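Local structure of GphF (Archangium violaceum, 6MBG) at residues R159-P164 / R221-P226. The protein is a dehydratase domain of a polyketide synthase, probably acting in olefin rearrangement during gephyronic acid assembly. Numbering follows the deposited sequence.
Sequences RIYYGP and REPFVP. With BU1 (1,4-butanediol), chain D.
The backbones of Y161 and P223 stay well apart, their CA atoms 9.1 Å from each other, and no hydrogen bond joins 159-164 to 221-226; the contact is carried mainly by the side chains of Y161 and P223. P223 points CG at one face of the Y161 ring in a CH-pi contact, 3.9 Å from the centroid and 28° off its normal; a proline suits this place because its polarised C-H groups pack well on an aromatic face. I160 covers the opposite face with CG1, and a flat ring fits between the two. With CG anti to the carbonyl carbon (chi1 -51°), the Y161 ring extends to P223, and its OH lies 3.3 Å from CD of P223 while hydrogen bonding to the carbonyl of H220. An alanine in place of this tyrosine is likely to leave the H220 carbonyl without this partner and the proline ring without the aromatic surface it meets. Nearer the solvent, I160 places CD1 over a face of the R221 guanidinium, 4.3 Å from CZ, a loose apolar contact. At its CB edge P223 also meets 1,4-butanediol, CB lying 3.3 Å from O6, and O6 donates to O of F224 at 2.8 Å. Y162, its hydroxyl bonded to D204, approaches C1 of the diol, and P226 borders O5. Y161 packs against P223 without touching the ligand itself, whereas Y162, P223, F224 and P226, with H41 and Y215, line the diol pocket of this hot-dog dehydratase domain.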
# COMPACT_ATOMS: atom_id res chain seq x y z
N ARG A 159 -16.31 -8.88 -3.26
CA ARG A 159 -16.72 -9.05 -1.87
C ARG A 159 -16.12 -10.29 -1.23
O ARG A 159 -16.05 -10.38 0.00
CB ARG A 159 -18.25 -9.12 -1.78
CG ARG A 159 -18.77 -10.46 -2.22
CD ARG A 159 -20.29 -10.51 -2.23
NE ARG A 159 -20.76 -11.31 -3.36
CZ ARG A 159 -22.00 -11.74 -3.52
NH1 ARG A 159 -22.92 -11.44 -2.61
NH2 ARG A 159 -22.34 -12.45 -4.59
N ILE A 160 -15.68 -11.26 -2.04
CA ILE A 160 -15.02 -12.45 -1.53
C ILE A 160 -13.61 -12.16 -1.04
O ILE A 160 -13.04 -12.97 -0.29
CB ILE A 160 -15.00 -13.54 -2.62
CG1 ILE A 160 -14.23 -13.03 -3.84
CG2 ILE A 160 -16.42 -13.93 -3.00
CD1 ILE A 160 -14.05 -14.06 -4.94
N TYR A 161 -13.02 -11.04 -1.45
CA TYR A 161 -11.68 -10.68 -1.02
C TYR A 161 -11.65 -9.52 -0.04
O TYR A 161 -10.66 -9.38 0.69
CB TYR A 161 -10.80 -10.30 -2.22
CG TYR A 161 -10.78 -11.29 -3.37
CD1 TYR A 161 -10.43 -12.61 -3.17
CD2 TYR A 161 -11.06 -10.87 -4.67
CE1 TYR A 161 -10.40 -13.51 -4.22
CE2 TYR A 161 -11.02 -11.76 -5.74
CZ TYR A 161 -10.69 -13.08 -5.50
OH TYR A 161 -10.64 -13.97 -6.53
N TYR A 162 -12.67 -8.67 -0.02
CA TYR A 162 -12.59 -7.39 0.66
C TYR A 162 -13.86 -7.14 1.46
O TYR A 162 -14.96 -7.23 0.91
CB TYR A 162 -12.41 -6.25 -0.33
CG TYR A 162 -11.04 -6.04 -0.91
CD1 TYR A 162 -9.99 -5.55 -0.13
CD2 TYR A 162 -10.81 -6.24 -2.27
CE1 TYR A 162 -8.74 -5.30 -0.67
CE2 TYR A 162 -9.55 -5.98 -2.82
CZ TYR A 162 -8.53 -5.51 -2.02
OH TYR A 162 -7.28 -5.23 -2.56
N GLY A 163 -13.71 -6.81 2.74
CA GLY A 163 -14.84 -6.42 3.56
C GLY A 163 -15.12 -4.92 3.52
O GLY A 163 -14.45 -4.15 2.82
N PRO A 164 -16.11 -4.50 4.32
CA PRO A 164 -16.65 -3.13 4.22
C PRO A 164 -15.65 -2.02 4.45
O PRO A 164 -15.85 -0.92 3.94
CB PRO A 164 -17.73 -3.12 5.31
CG PRO A 164 -18.14 -4.52 5.44
CD PRO A 164 -16.89 -5.32 5.26
N ARG A 221 -11.03 -14.13 -10.79
CA ARG A 221 -10.48 -15.30 -10.12
C ARG A 221 -8.97 -15.31 -10.32
O ARG A 221 -8.46 -14.69 -11.26
CB ARG A 221 -11.13 -16.58 -10.64
CG ARG A 221 -12.59 -16.78 -10.20
CD ARG A 221 -12.81 -16.28 -8.77
NE ARG A 221 -13.66 -17.16 -7.96
CZ ARG A 221 -14.99 -17.06 -7.88
NH1 ARG A 221 -15.63 -16.12 -8.56
NH2 ARG A 221 -15.66 -17.91 -7.11
N GLU A 222 -8.26 -16.02 -9.44
CA GLU A 222 -6.82 -15.87 -9.24
C GLU A 222 -6.47 -14.39 -9.35
O GLU A 222 -5.89 -13.96 -10.36
CB GLU A 222 -6.00 -16.74 -10.22
CG GLU A 222 -6.28 -16.57 -11.73
CD GLU A 222 -5.90 -17.78 -12.56
OE1 GLU A 222 -5.42 -18.78 -11.98
OE2 GLU A 222 -6.08 -17.73 -13.79
N PRO A 223 -6.85 -13.57 -8.37
CA PRO A 223 -6.77 -12.12 -8.54
C PRO A 223 -5.33 -11.62 -8.55
O PRO A 223 -4.40 -12.25 -8.04
CB PRO A 223 -7.51 -11.59 -7.31
CG PRO A 223 -7.35 -12.66 -6.29
CD PRO A 223 -7.42 -13.94 -7.07
N PHE A 224 -5.16 -10.44 -9.14
CA PHE A 224 -3.85 -9.83 -9.19
C PHE A 224 -3.44 -9.36 -7.80
O PHE A 224 -4.24 -8.79 -7.06
CB PHE A 224 -3.83 -8.63 -10.16
CG PHE A 224 -3.88 -9.03 -11.61
CD1 PHE A 224 -2.71 -9.31 -12.31
CD2 PHE A 224 -5.11 -9.15 -12.27
CE1 PHE A 224 -2.76 -9.69 -13.64
CE2 PHE A 224 -5.15 -9.53 -13.60
CZ PHE A 224 -3.98 -9.80 -14.29
N VAL A 225 -2.16 -9.58 -7.49
CA VAL A 225 -1.56 -9.24 -6.20
C VAL A 225 -0.33 -8.37 -6.44
O VAL A 225 0.50 -8.71 -7.29
CB VAL A 225 -1.17 -10.52 -5.43
CG1 VAL A 225 -0.55 -10.18 -4.12
CG2 VAL A 225 -2.40 -11.42 -5.24
N PRO A 226 -0.17 -7.26 -5.72
CA PRO A 226 1.06 -6.46 -5.86
C PRO A 226 2.30 -7.25 -5.46
O PRO A 226 2.36 -7.87 -4.40
CB PRO A 226 0.80 -5.27 -4.92
CG PRO A 226 -0.70 -5.27 -4.71
CD PRO A 226 -1.10 -6.69 -4.73
C1 BU1 D . -5.26 -7.40 -3.19
C2 BU1 D . -5.28 -8.42 -4.33
C3 BU1 D . -6.70 -8.88 -4.71
C4 BU1 D . -7.34 -8.05 -5.85
O5 BU1 D . -4.21 -6.46 -3.38
O6 BU1 D . -6.95 -8.30 -7.20